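PDB 4GQY: CBS domain-containing protein CBSX2, chloroplastic from Arabidopsis thaliana, which binds AMP through its paired CBS domains and probably acts as an adenylate-responsive regulator of chloroplast thioredoxin. Local coordinates for residues W47-V52 with P106-V111. Sequence-based numbering, arbitrary orientation.
Sequences WTLVGV and PSPLVV. With AMP (adenosine monophosphate), chain E.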
# COMPACT_ATOMS: atom_id res chain seq x y z
N TRP A 47 7.75 24.02 12.66
CA TRP A 47 6.75 23.69 11.63
C TRP A 47 7.22 22.65 10.62
O TRP A 47 6.67 22.55 9.52
CB TRP A 47 6.22 24.94 10.93
CG TRP A 47 5.08 25.52 11.67
CD1 TRP A 47 5.13 26.17 12.87
CD2 TRP A 47 3.70 25.51 11.28
NE1 TRP A 47 3.87 26.56 13.24
CE2 TRP A 47 2.98 26.17 12.28
CE3 TRP A 47 3.02 25.01 10.16
CZ2 TRP A 47 1.58 26.34 12.21
CZ3 TRP A 47 1.63 25.18 10.10
CH2 TRP A 47 0.93 25.84 11.11
N THR A 48 8.24 21.90 11.00
CA THR A 48 8.64 20.70 10.28
C THR A 48 7.59 19.62 10.51
O THR A 48 7.17 19.38 11.64
CB THR A 48 9.96 20.20 10.86
OG1 THR A 48 10.94 21.24 10.73
CG2 THR A 48 10.43 18.94 10.14
N LEU A 49 7.16 18.95 9.44
CA LEU A 49 6.18 17.86 9.59
C LEU A 49 6.83 16.65 10.21
O LEU A 49 7.77 16.10 9.63
CB LEU A 49 5.62 17.46 8.23
CG LEU A 49 4.61 16.34 8.45
CD1 LEU A 49 3.37 16.92 9.13
CD2 LEU A 49 4.28 15.74 7.14
N VAL A 50 6.37 16.24 11.40
CA VAL A 50 6.96 15.06 12.05
C VAL A 50 5.99 13.90 12.20
O VAL A 50 6.41 12.79 12.53
CB VAL A 50 7.56 15.35 13.46
CG1 VAL A 50 8.60 16.47 13.40
CG2 VAL A 50 6.45 15.68 14.46
N GLY A 51 4.71 14.11 11.98
CA GLY A 51 3.84 12.95 12.07
C GLY A 51 2.44 13.19 11.58
O GLY A 51 2.12 14.30 11.14
N VAL A 52 1.61 12.15 11.61
CA VAL A 52 0.19 12.33 11.40
C VAL A 52 -0.53 11.52 12.48
O VAL A 52 -0.18 10.37 12.74
CB VAL A 52 -0.27 11.87 10.00
CG1 VAL A 52 0.09 10.41 9.72
CG2 VAL A 52 -1.78 12.06 9.86
N PRO A 106 4.89 8.23 12.76
CA PRO A 106 5.94 9.22 12.48
C PRO A 106 6.31 9.19 11.01
O PRO A 106 5.93 8.21 10.35
CB PRO A 106 7.12 8.76 13.35
CG PRO A 106 6.88 7.28 13.59
CD PRO A 106 5.38 7.06 13.52
N SER A 107 6.98 10.22 10.51
CA SER A 107 7.42 10.25 9.10
C SER A 107 6.39 9.77 8.09
O SER A 107 6.61 8.76 7.42
CB SER A 107 8.64 9.36 8.91
OG SER A 107 9.66 9.66 9.83
N PRO A 108 5.28 10.49 7.94
CA PRO A 108 4.27 10.01 6.98
C PRO A 108 4.71 10.19 5.54
O PRO A 108 5.65 10.93 5.28
CB PRO A 108 3.06 10.91 7.26
CG PRO A 108 3.62 12.15 7.89
CD PRO A 108 4.85 11.71 8.65
N LEU A 109 4.04 9.51 4.61
CA LEU A 109 4.22 9.79 3.20
C LEU A 109 3.65 11.17 2.92
O LEU A 109 2.60 11.54 3.47
CB LEU A 109 3.47 8.77 2.33
CG LEU A 109 3.94 7.32 2.36
CD1 LEU A 109 3.23 6.49 1.31
CD2 LEU A 109 5.45 7.24 2.19
N VAL A 110 4.34 11.92 2.07
CA VAL A 110 3.96 13.29 1.78
C VAL A 110 4.13 13.62 0.30
O VAL A 110 4.79 12.87 -0.43
CB VAL A 110 4.78 14.31 2.60
CG1 VAL A 110 4.61 14.05 4.10
CG2 VAL A 110 6.26 14.29 2.18
N VAL A 111 3.50 14.72 -0.12
CA VAL A 111 3.67 15.26 -1.46
C VAL A 111 4.08 16.73 -1.40
O VAL A 111 4.03 17.36 -0.32
CB VAL A 111 2.37 15.19 -2.26
CG1 VAL A 111 1.99 13.72 -2.51
CG2 VAL A 111 1.25 15.94 -1.52
P AMP E . -6.27 7.15 7.86
O1P AMP E . -7.31 6.04 7.76
O2P AMP E . -5.61 7.51 6.53
O3P AMP E . -6.75 8.33 8.68
O5' AMP E . -5.10 6.55 8.77
C5' AMP E . -4.81 5.17 8.78
C4' AMP E . -3.46 4.90 9.40
O4' AMP E . -2.42 5.34 8.49
C3' AMP E . -3.19 5.62 10.72
O3' AMP E . -2.30 4.83 11.52
C2' AMP E . -2.45 6.88 10.28
O2' AMP E . -1.63 7.44 11.28
C1' AMP E . -1.63 6.36 9.09
N9 AMP E . -1.41 7.39 8.06
C8 AMP E . -2.36 8.25 7.66
N7 AMP E . -1.89 9.09 6.69
C5 AMP E . -0.61 8.75 6.47
C6 AMP E . 0.47 9.23 5.60
N6 AMP E . 0.24 10.25 4.74
N1 AMP E . 1.67 8.61 5.68
C2 AMP E . 1.91 7.59 6.52
N3 AMP E . 0.97 7.11 7.35
C4 AMP E . -0.29 7.64 7.38
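Val50 O meets two groups of the facing segment: Ser107 N, in a weak hydrogen bond of 3.3 Å bent to 148°, and Pro106 CA, whose hydrogen makes a CA-H...O contact. Here the two CBS motifs of a CBS pair meet, illustrating how the tandem fold builds a nucleotide pocket where its halves join. The short strand 105-106 runs antiparallel beside 49-54, and Gly51 pairs with Pro106 in a non-hydrogen-bonded position. A classic beta bulge interrupts strand 49-54, where Val42 is matched by Val50 and Gly51 together. Beyond Pro106 the chain turns, bringing the Pro108 ring against this strand: CD lies 3.8 Å from Gly51 CA, while CG meets Leu49 CD2 tip to tip at 3.7 Å. With CG anti to the backbone N (chi1 -179°), Leu49 also brings CD2 past Val110 CG1 at a tight 3.5 Å, the two side chains running in opposite directions; Pro133 and Val135 also touch Leu49. On the ligand side, Val52 CG1 sits 3.6 Å from AMP C4, and Pro108 CB covers the same adenine face, 3.1 Å from AMP N1. Replacing Pro108 with alanine removes CG and CD, and would probably open a gap against Leu49 CD2 and Gly51 CA and make the backbone holding Leu109 at the base less rigid. The Leu109 backbone reads adenine: its N donates to AMP N1 at 2.8 Å, and its O accepts from AMP N6 at 3.0 Å.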